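Local coordinates for Ufm1-specific protease (Caenorhabditis elegans, PDB 5EJJ), which cleaves the peptide bond at the C-terminal glycine of the ubiquitin-like modifier Ufm1, as a thiol protease, and helps deliver odorant receptors to olfactory cilia, at residues G34-G39 and E55-S60; V133-S138 and R266-T271; V199-A204 and A342-S347; E485-P490 and L556-S561. All blocks are in the same frame, centred on the assembly; numbering follows the deposited sequence.

Contact 1: residues G34-G39 and E55-S60; sequences GGFVFG and EDLTES
In the N-terminal MPN domain, strand 33-40 meets the turn that follows the next strand, 45-53, and leads into helix 59-68, with Leu57 pressed against Gly34, Gly35 and the ring of Phe36. The two branches of the leucine share the work. CD1 lies 3.8 Å from Gly34 CA, while CD2 touches Gly35 N at 3.7 Å and is equally near Phe36 CZ. Glycine suits both strand positions, for different reasons. A side chain on Gly34 would point at the turn and run into Leu57 CD1, whereas one on Gly35, extended almost fully (phi 173°, psi 176°), would be jammed against the carbonyl oxygen of the preceding residue. Phe36 leans its CG beside its own backbone N (chi1 -39°), which carries the far end of the ring toward the turn. There Asp56 O sits at the ring edge, near its plane, 4.1 Å from Phe36 CZ. Leu65 and Arg62 of helix 59-68 also touch this ring. The polar groups of the turn look elsewhere: the Asp56 carboxylate makes a salt bridge with Arg321 of helix 312-325, and Thr58 is the N-cap, its OG1 bonded to Asn61 N. The whole is a β-hairpin followed by a helix laid on the sheet, the connecting turn plugged into the apolar layer by one leucine, as befits the α/β build of an MPN domain.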
# COMPACT_ATOMS: atom_id res chain seq x y z
N GLY A 34 -22.16 -13.31 -1.86
CA GLY A 34 -21.90 -13.80 -0.51
C GLY A 34 -20.53 -13.32 -0.09
O GLY A 34 -20.03 -12.35 -0.66
N GLY A 35 -19.91 -13.98 0.89
CA GLY A 35 -18.51 -13.67 1.17
C GLY A 35 -17.85 -14.29 2.38
O GLY A 35 -18.49 -14.98 3.17
N PHE A 36 -16.55 -14.03 2.52
CA PHE A 36 -15.79 -14.51 3.68
C PHE A 36 -15.35 -13.39 4.63
O PHE A 36 -15.13 -12.25 4.21
CB PHE A 36 -14.58 -15.33 3.23
CG PHE A 36 -14.85 -16.21 2.06
CD1 PHE A 36 -14.49 -15.81 0.78
CD2 PHE A 36 -15.49 -17.43 2.23
CE1 PHE A 36 -14.74 -16.62 -0.31
CE2 PHE A 36 -15.75 -18.25 1.15
CZ PHE A 36 -15.37 -17.85 -0.13
N VAL A 37 -15.21 -13.74 5.91
CA VAL A 37 -14.83 -12.80 6.96
C VAL A 37 -13.53 -13.24 7.64
O VAL A 37 -13.45 -14.31 8.25
CB VAL A 37 -15.98 -12.64 7.99
CG1 VAL A 37 -15.63 -11.64 9.06
CG2 VAL A 37 -17.23 -12.23 7.29
N PHE A 38 -12.50 -12.40 7.53
CA PHE A 38 -11.17 -12.75 7.98
C PHE A 38 -10.81 -11.85 9.15
O PHE A 38 -11.23 -10.69 9.19
CB PHE A 38 -10.17 -12.57 6.86
CG PHE A 38 -10.34 -13.54 5.74
CD1 PHE A 38 -9.84 -14.83 5.84
CD2 PHE A 38 -10.97 -13.16 4.57
CE1 PHE A 38 -9.98 -15.75 4.79
CE2 PHE A 38 -11.11 -14.05 3.51
CZ PHE A 38 -10.61 -15.35 3.62
N GLY A 39 -10.05 -12.37 10.10
CA GLY A 39 -9.81 -11.60 11.30
C GLY A 39 -8.84 -12.22 12.27
O GLY A 39 -8.30 -13.30 12.02
N GLU A 55 -20.09 -17.78 -7.93
CA GLU A 55 -19.03 -18.55 -8.62
C GLU A 55 -17.84 -18.68 -7.69
O GLU A 55 -17.31 -19.77 -7.48
CB GLU A 55 -18.53 -17.88 -9.90
CG GLU A 55 -19.59 -17.45 -10.86
CD GLU A 55 -19.87 -15.96 -10.75
OE1 GLU A 55 -20.83 -15.60 -10.03
OE2 GLU A 55 -19.11 -15.17 -11.37
N ASP A 56 -17.42 -17.54 -7.14
CA ASP A 56 -16.17 -17.45 -6.41
C ASP A 56 -16.26 -17.86 -4.95
O ASP A 56 -15.26 -17.78 -4.24
CB ASP A 56 -15.61 -16.04 -6.54
CG ASP A 56 -15.61 -15.54 -7.98
OD1 ASP A 56 -14.73 -15.98 -8.78
OD2 ASP A 56 -16.48 -14.69 -8.31
N LEU A 57 -17.42 -18.31 -4.50
CA LEU A 57 -17.54 -18.82 -3.13
C LEU A 57 -17.08 -20.27 -3.01
O LEU A 57 -17.60 -21.02 -2.17
CB LEU A 57 -18.95 -18.66 -2.59
CG LEU A 57 -19.36 -17.20 -2.44
CD1 LEU A 57 -20.83 -17.08 -2.12
CD2 LEU A 57 -18.54 -16.51 -1.36
N THR A 58 -16.10 -20.63 -3.84
CA THR A 58 -15.46 -21.94 -3.83
C THR A 58 -14.43 -22.06 -2.72
O THR A 58 -13.75 -21.10 -2.39
CB THR A 58 -14.70 -22.17 -5.15
OG1 THR A 58 -13.77 -21.11 -5.36
CG2 THR A 58 -15.66 -22.21 -6.32
N GLU A 59 -14.29 -23.26 -2.17
CA GLU A 59 -13.19 -23.58 -1.26
C GLU A 59 -11.82 -23.25 -1.84
O GLU A 59 -10.89 -22.95 -1.11
CB GLU A 59 -13.23 -25.06 -0.87
CG GLU A 59 -13.38 -25.30 0.62
CD GLU A 59 -12.04 -25.31 1.35
OE1 GLU A 59 -11.20 -26.19 1.04
OE2 GLU A 59 -11.83 -24.45 2.24
N SER A 60 -11.71 -23.33 -3.17
CA SER A 60 -10.44 -23.01 -3.84
C SER A 60 -10.06 -21.55 -3.65
O SER A 60 -8.89 -21.24 -3.38
CB SER A 60 -10.50 -23.33 -5.34
OG SER A 60 -11.12 -24.58 -5.56

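Contact 2: residues V133-S138 and R266-T271; sequences VGYEWS and RRANNT
Tyr135 reaches across from the five-stranded sheet to touch Ala268 and Thr271 in a β-strand-on-helix packing, residues 133-138 of strand 127-139 lying over residues 266-271 of helix 253-280, the two short axes 46° apart. The tyrosine tip does most of the touching: OH is 3.6 Å from Ala268 CA and 3.2 Å from Thr271 OG1, which lies at the ring edge. A small alanine suits this spot, since it lets the phenol come close to the helix backbone. Two residues along the same face of the strand, Trp137 sets CH2 3.9 Å from Ala268 O. Next come the groups that hold these in place. With chi1 at 46°, Tyr135 CG sits between its backbone N and carbonyl carbon, and the ring lies alongside the indole, CE2 being 3.6 Å above one Trp137 face toward its rim. Val148, Ala151 and Leu155 of helix 144-156 also pack on that tryptophan. A valine in place of Thr271 would probably set a methyl against Tyr135 OH and leave Arg267 O one donor short. That carbonyl is gripped twice, by Thr271 N and by Thr271 OG1, each at 3.0 Å and from opposite faces of its plane.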
# COMPACT_ATOMS: atom_id res chain seq x y z
N VAL A 133 13.64 -15.79 1.21
CA VAL A 133 13.63 -17.22 1.37
C VAL A 133 13.57 -17.82 -0.02
O VAL A 133 12.87 -17.28 -0.88
CB VAL A 133 12.40 -17.67 2.12
CG1 VAL A 133 12.43 -19.14 2.23
CG2 VAL A 133 12.36 -17.05 3.50
N GLY A 134 14.30 -18.89 -0.25
CA GLY A 134 14.28 -19.53 -1.56
C GLY A 134 13.99 -21.00 -1.42
O GLY A 134 14.27 -21.60 -0.39
N TYR A 135 13.41 -21.60 -2.45
CA TYR A 135 13.27 -23.05 -2.44
C TYR A 135 13.24 -23.60 -3.85
O TYR A 135 13.12 -22.85 -4.82
CB TYR A 135 12.06 -23.52 -1.63
CG TYR A 135 10.79 -22.75 -1.92
CD1 TYR A 135 10.50 -21.58 -1.23
CD2 TYR A 135 9.89 -23.20 -2.87
CE1 TYR A 135 9.35 -20.88 -1.50
CE2 TYR A 135 8.73 -22.51 -3.13
CZ TYR A 135 8.48 -21.35 -2.44
OH TYR A 135 7.33 -20.64 -2.69
N GLU A 136 13.38 -24.91 -3.96
CA GLU A 136 13.42 -25.54 -5.27
C GLU A 136 12.39 -26.67 -5.37
O GLU A 136 12.19 -27.43 -4.43
CB GLU A 136 14.83 -26.04 -5.54
CG GLU A 136 15.01 -26.77 -6.84
CD GLU A 136 16.43 -27.27 -6.99
OE1 GLU A 136 16.95 -27.89 -6.02
OE2 GLU A 136 17.04 -27.02 -8.06
N TRP A 137 11.73 -26.75 -6.52
CA TRP A 137 10.62 -27.67 -6.74
C TRP A 137 10.80 -28.42 -8.02
O TRP A 137 11.08 -27.82 -9.06
CB TRP A 137 9.32 -26.89 -6.87
CG TRP A 137 8.71 -26.58 -5.60
CD1 TRP A 137 9.20 -26.89 -4.38
CD2 TRP A 137 7.47 -25.90 -5.38
NE1 TRP A 137 8.35 -26.45 -3.40
CE2 TRP A 137 7.27 -25.83 -3.98
CE3 TRP A 137 6.51 -25.34 -6.23
CZ2 TRP A 137 6.14 -25.24 -3.39
CZ3 TRP A 137 5.38 -24.75 -5.64
CH2 TRP A 137 5.21 -24.70 -4.23
N SER A 138 10.62 -29.73 -7.97
CA SER A 138 10.74 -30.56 -9.15
C SER A 138 9.40 -31.10 -9.62
O SER A 138 8.66 -31.72 -8.84
CB SER A 138 11.72 -31.70 -8.90
OG SER A 138 13.03 -31.28 -9.25
N ARG A 266 2.19 -19.76 3.84
CA ARG A 266 1.18 -19.12 3.00
C ARG A 266 1.77 -18.67 1.68
O ARG A 266 1.15 -18.78 0.63
CB ARG A 266 0.55 -17.94 3.72
CG ARG A 266 -0.27 -18.34 4.93
CD ARG A 266 -1.11 -17.23 5.43
NE ARG A 266 -1.95 -17.68 6.53
CZ ARG A 266 -2.67 -16.86 7.29
NH1 ARG A 266 -2.66 -15.55 7.09
NH2 ARG A 266 -3.41 -17.34 8.27
N ARG A 267 2.99 -18.14 1.73
CA ARG A 267 3.66 -17.75 0.51
C ARG A 267 3.91 -18.94 -0.41
O ARG A 267 3.86 -18.80 -1.63
CB ARG A 267 5.00 -17.10 0.84
CG ARG A 267 4.92 -15.72 1.37
CD ARG A 267 4.94 -14.74 0.23
NE ARG A 267 4.84 -13.38 0.74
CZ ARG A 267 4.72 -12.30 -0.02
NH1 ARG A 267 4.67 -12.41 -1.35
NH2 ARG A 267 4.62 -11.11 0.55
N ALA A 268 4.24 -20.10 0.16
CA ALA A 268 4.45 -21.29 -0.65
C ALA A 268 3.13 -21.73 -1.29
O ALA A 268 3.07 -21.92 -2.50
CB ALA A 268 5.05 -22.41 0.15
N ASN A 269 2.08 -21.84 -0.49
CA ASN A 269 0.77 -22.16 -1.01
C ASN A 269 0.31 -21.18 -2.09
O ASN A 269 -0.31 -21.57 -3.07
CB ASN A 269 -0.25 -22.18 0.13
CG ASN A 269 0.07 -23.25 1.18
OD1 ASN A 269 0.74 -24.25 0.89
ND2 ASN A 269 -0.42 -23.03 2.40
N ASN A 270 0.63 -19.91 -1.91
CA ASN A 270 0.29 -18.89 -2.89
C ASN A 270 1.01 -19.12 -4.20
O ASN A 270 0.41 -18.97 -5.25
CB ASN A 270 0.62 -17.50 -2.36
CG ASN A 270 -0.26 -16.42 -2.99
OD1 ASN A 270 0.09 -15.81 -4.00
ND2 ASN A 270 -1.43 -16.19 -2.39
N THR A 271 2.30 -19.48 -4.13
CA THR A 271 3.12 -19.77 -5.31
C THR A 271 2.58 -21.00 -6.01
O THR A 271 2.49 -21.06 -7.24
CB THR A 271 4.56 -20.10 -4.92
OG1 THR A 271 5.16 -18.95 -4.29
CG2 THR A 271 5.38 -20.51 -6.14

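Contact 3: residues V199-A204 and A342-S347; sequences VIEFTA and ALHSES
Glu201, on strand 199-205 of the five-stranded sheet, lays its carboxylate over His344 in the loop 342-347, which folds into a type I β-turn from His344 to Ser347. Carboxylate and imidazole are stacked, their planes 23° apart; OE1 lies over one ring face, 3.2 Å from His344 NE2, at an angle too poor for a hydrogen bond. The glutamate gets there fully stretched, CG opposite its backbone N (chi1 -179°). Its bonds go instead to Ser345: OG donates to the syn lone pair of Glu201 OE1 at 2.5 Å, and Ser345 N meets Glu201 OE2 at 2.9 Å from the syn side, somewhat out of the carboxylate plane. Serine suits the turn because its short side chain puts a hydroxyl beside the backbone N-H, together engaging both oxygens. An alanine in place of Glu201 would probably leave Ser345 N and OG without this acceptor and take the stacked carboxylate from the His344 ring. Two residues earlier, Val199 crosses Leu343 at about a right angle, valine CG2 4.0 Å from leucine CD2. Arg132 of strand 127-139 also packs on the histidine. The turn is closed by Ser347 N, bonded to His344 O at 3.0 Å.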
# COMPACT_ATOMS: atom_id res chain seq x y z
N VAL A 199 10.30 -1.87 9.74
CA VAL A 199 10.69 -3.16 9.21
C VAL A 199 11.93 -3.69 9.91
O VAL A 199 12.97 -3.07 9.83
CB VAL A 199 11.04 -3.03 7.73
CG1 VAL A 199 11.46 -4.34 7.18
CG2 VAL A 199 9.86 -2.52 6.95
N ILE A 200 11.81 -4.84 10.59
CA ILE A 200 12.96 -5.58 11.10
C ILE A 200 13.37 -6.69 10.10
O ILE A 200 12.70 -7.72 10.01
CB ILE A 200 12.62 -6.26 12.46
CG1 ILE A 200 11.94 -5.28 13.39
CG2 ILE A 200 13.84 -6.85 13.14
CD1 ILE A 200 10.46 -5.48 13.48
N GLU A 201 14.47 -6.48 9.37
CA GLU A 201 14.95 -7.48 8.40
C GLU A 201 15.76 -8.62 9.01
O GLU A 201 16.66 -8.36 9.79
CB GLU A 201 15.80 -6.78 7.35
CG GLU A 201 16.34 -7.67 6.27
CD GLU A 201 16.70 -6.88 5.00
OE1 GLU A 201 17.77 -7.16 4.41
OE2 GLU A 201 15.91 -5.98 4.58
N PHE A 202 15.46 -9.87 8.66
CA PHE A 202 16.24 -11.05 9.12
C PHE A 202 16.87 -11.85 7.98
O PHE A 202 16.49 -11.74 6.81
CB PHE A 202 15.41 -12.04 9.91
CG PHE A 202 14.83 -11.50 11.17
CD1 PHE A 202 13.79 -10.59 11.13
CD2 PHE A 202 15.26 -11.98 12.40
CE1 PHE A 202 13.20 -10.13 12.31
CE2 PHE A 202 14.68 -11.53 13.59
CZ PHE A 202 13.66 -10.61 13.54
N THR A 203 17.84 -12.68 8.35
CA THR A 203 18.42 -13.63 7.40
C THR A 203 17.84 -15.00 7.71
O THR A 203 17.88 -15.45 8.85
CB THR A 203 19.93 -13.66 7.49
OG1 THR A 203 20.46 -12.47 6.89
CG2 THR A 203 20.45 -14.85 6.72
N ALA A 204 17.26 -15.65 6.70
CA ALA A 204 16.63 -16.94 6.95
C ALA A 204 17.62 -18.07 6.68
O ALA A 204 18.35 -18.07 5.67
CB ALA A 204 15.36 -17.12 6.13
N ALA A 342 8.68 -1.86 -0.67
CA ALA A 342 9.97 -2.50 -0.75
C ALA A 342 10.45 -2.63 0.69
O ALA A 342 11.06 -1.71 1.26
CB ALA A 342 10.91 -1.65 -1.58
N LEU A 343 10.12 -3.77 1.30
CA LEU A 343 10.37 -3.90 2.72
C LEU A 343 11.72 -4.55 2.91
O LEU A 343 12.44 -4.27 3.88
CB LEU A 343 9.25 -4.69 3.40
CG LEU A 343 7.80 -4.20 3.21
CD1 LEU A 343 6.86 -5.10 3.95
CD2 LEU A 343 7.58 -2.77 3.67
N HIS A 344 12.07 -5.43 1.97
CA HIS A 344 13.36 -6.08 2.05
C HIS A 344 14.41 -5.32 1.23
O HIS A 344 14.12 -4.83 0.13
CB HIS A 344 13.29 -7.54 1.60
CG HIS A 344 14.48 -8.35 2.02
ND1 HIS A 344 15.48 -8.71 1.14
CD2 HIS A 344 14.84 -8.84 3.22
CE1 HIS A 344 16.40 -9.39 1.79
NE2 HIS A 344 16.04 -9.49 3.05
N SER A 345 15.61 -5.21 1.78
CA SER A 345 16.65 -4.41 1.17
C SER A 345 17.14 -4.99 -0.15
O SER A 345 17.70 -4.28 -0.99
CB SER A 345 17.81 -4.22 2.15
OG SER A 345 18.26 -5.46 2.64
N GLU A 346 16.93 -6.29 -0.34
CA GLU A 346 17.35 -6.92 -1.58
C GLU A 346 16.19 -7.00 -2.57
O GLU A 346 16.22 -7.78 -3.52
CB GLU A 346 17.93 -8.32 -1.31
CG GLU A 346 19.29 -8.30 -0.64
CD GLU A 346 19.73 -9.67 -0.10
OE1 GLU A 346 19.03 -10.69 -0.37
OE2 GLU A 346 20.77 -9.73 0.61
N SER A 347 15.16 -6.20 -2.34
CA SER A 347 14.02 -6.20 -3.24
C SER A 347 14.22 -5.14 -4.31
O SER A 347 14.81 -4.08 -4.05
CB SER A 347 12.70 -5.99 -2.50
OG SER A 347 12.30 -7.16 -1.81

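Contact 4: residues E485-P490 and L556-S561; sequences ETSGTP and LPQPPS
Ser487 faces Gln558 and Thr489 faces Pro557, their CA atoms 5.8 Å and 6.1 Å apart, where the loop before strand 491-494 passes the end of strand 552-557. The touching parts run 123° apart, and Gly488, at a positive phi of 53°, bends the loop between its two contact residues. The threonine hydroxyl supplies the cross-link: OG1 donates to Pro557 O at 2.8 Å, tilted 18° from the carbonyl plane. On the next branch, Thr489 CG2 lies 4.0 Å from Pro559 CG. Pro559 also rests against the loop backbone, CG lying 3.6 Å from Ser487 O, while Pro557 brings CD to 3.4 Å from Pro490 O. Prolines suit this exit from the sheet, offering compact, rigid apolar surface without backbone N-H groups. Gln558 bends at chi2 so that NE2 turns back to donate a hydrogen bond to Leu556 O at 2.7 Å. Trp407 packs on Thr489 and Pro490, and Ile404 and Phe408 on Pro557, all from later turns of helix 396-409. That helix begins with Cys396, the probable nucleophile; the contact itself lies away from the catalytic residues, but a cysteine-bearing helix packed against an antiparallel sheet is the hallmark of papain-like (clan CA) proteases.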
# COMPACT_ATOMS: atom_id res chain seq x y z
N GLU A 485 -9.50 15.91 -4.18
CA GLU A 485 -10.52 14.90 -3.94
C GLU A 485 -10.76 14.06 -5.19
O GLU A 485 -11.52 13.10 -5.18
CB GLU A 485 -11.83 15.55 -3.46
CG GLU A 485 -12.57 14.76 -2.36
CD GLU A 485 -13.50 13.65 -2.90
OE1 GLU A 485 -14.32 13.95 -3.79
OE2 GLU A 485 -13.40 12.49 -2.41
N THR A 486 -10.10 14.41 -6.28
CA THR A 486 -10.34 13.74 -7.55
C THR A 486 -9.05 13.21 -8.14
O THR A 486 -8.69 12.06 -7.95
CB THR A 486 -10.99 14.68 -8.58
OG1 THR A 486 -12.18 15.24 -8.02
CG2 THR A 486 -11.34 13.93 -9.85
N SER A 487 -8.34 14.08 -8.85
CA SER A 487 -7.09 13.69 -9.45
C SER A 487 -6.09 13.32 -8.35
O SER A 487 -5.24 12.45 -8.53
CB SER A 487 -6.57 14.82 -10.35
OG SER A 487 -7.52 15.14 -11.35
N GLY A 488 -6.22 13.99 -7.20
CA GLY A 488 -5.42 13.69 -6.03
C GLY A 488 -3.91 13.66 -6.17
O GLY A 488 -3.23 13.01 -5.38
N THR A 489 -3.38 14.36 -7.17
CA THR A 489 -1.93 14.46 -7.40
C THR A 489 -1.30 15.66 -6.71
O THR A 489 -1.99 16.65 -6.45
CB THR A 489 -1.65 14.59 -8.87
OG1 THR A 489 -2.53 15.60 -9.41
CG2 THR A 489 -1.93 13.28 -9.56
N PRO A 490 0.00 15.59 -6.43
CA PRO A 490 0.59 16.78 -5.79
C PRO A 490 0.55 17.93 -6.80
O PRO A 490 0.58 17.70 -8.02
CB PRO A 490 2.04 16.36 -5.50
CG PRO A 490 2.10 14.88 -5.75
CD PRO A 490 1.02 14.58 -6.74
N LEU A 556 -1.60 21.06 -12.40
CA LEU A 556 -2.48 20.09 -11.76
C LEU A 556 -2.51 18.80 -12.57
O LEU A 556 -3.37 18.63 -13.44
CB LEU A 556 -3.90 20.65 -11.72
CG LEU A 556 -4.33 21.39 -10.46
CD1 LEU A 556 -3.36 22.49 -10.11
CD2 LEU A 556 -5.72 21.96 -10.63
N PRO A 557 -1.57 17.88 -12.27
CA PRO A 557 -1.40 16.67 -13.09
C PRO A 557 -2.64 15.78 -13.11
O PRO A 557 -3.27 15.56 -12.08
CB PRO A 557 -0.22 15.97 -12.41
CG PRO A 557 0.55 17.09 -11.74
CD PRO A 557 -0.53 17.99 -11.24
N GLN A 558 -2.99 15.29 -14.29
CA GLN A 558 -4.15 14.42 -14.43
C GLN A 558 -3.69 13.00 -14.70
O GLN A 558 -2.92 12.75 -15.63
CB GLN A 558 -5.07 14.87 -15.58
CG GLN A 558 -5.37 16.37 -15.64
CD GLN A 558 -6.35 16.83 -14.57
OE1 GLN A 558 -7.56 16.60 -14.68
NE2 GLN A 558 -5.84 17.48 -13.54
N PRO A 559 -4.16 12.05 -13.90
CA PRO A 559 -3.79 10.65 -14.10
C PRO A 559 -4.68 10.04 -15.19
O PRO A 559 -5.85 10.45 -15.31
CB PRO A 559 -4.11 9.99 -12.75
CG PRO A 559 -4.50 11.13 -11.82
CD PRO A 559 -5.02 12.21 -12.71
N PRO A 560 -4.13 9.09 -15.96
CA PRO A 560 -4.87 8.45 -17.06
C PRO A 560 -6.07 7.67 -16.53
O PRO A 560 -6.29 7.69 -15.32
CB PRO A 560 -3.84 7.53 -17.71
CG PRO A 560 -2.67 7.51 -16.78
CD PRO A 560 -2.71 8.72 -15.94
N SER A 561 -6.83 7.01 -17.41
CA SER A 561 -8.12 6.46 -16.98
C SER A 561 -8.24 4.94 -16.92
O SER A 561 -9.27 4.43 -16.46
CB SER A 561 -9.26 7.04 -17.82
OG SER A 561 -9.55 8.36 -17.41

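How the contacts relate
From the N terminus, contact 1 closes a short loop, a hairpin and the start of a helix within the MPN domain, before any other contact opens. Contact 2 then opens at 133-138 and closes on helix 253-280, while contact 3 opens between those ends, at 199-204, and closes later at 342-347; the two therefore cross. They serve neighbouring strands of one sheet and touch where Val133 CG2 lies 4.0 Å from Ala204 CB. Helix 253-280 also reaches back toward the MPN domain, with Arg266 bonded to Leu69 O and Ile73 O. Contact 4 stands alone in the protease domain, its centre about 39 Å from that of contact 2.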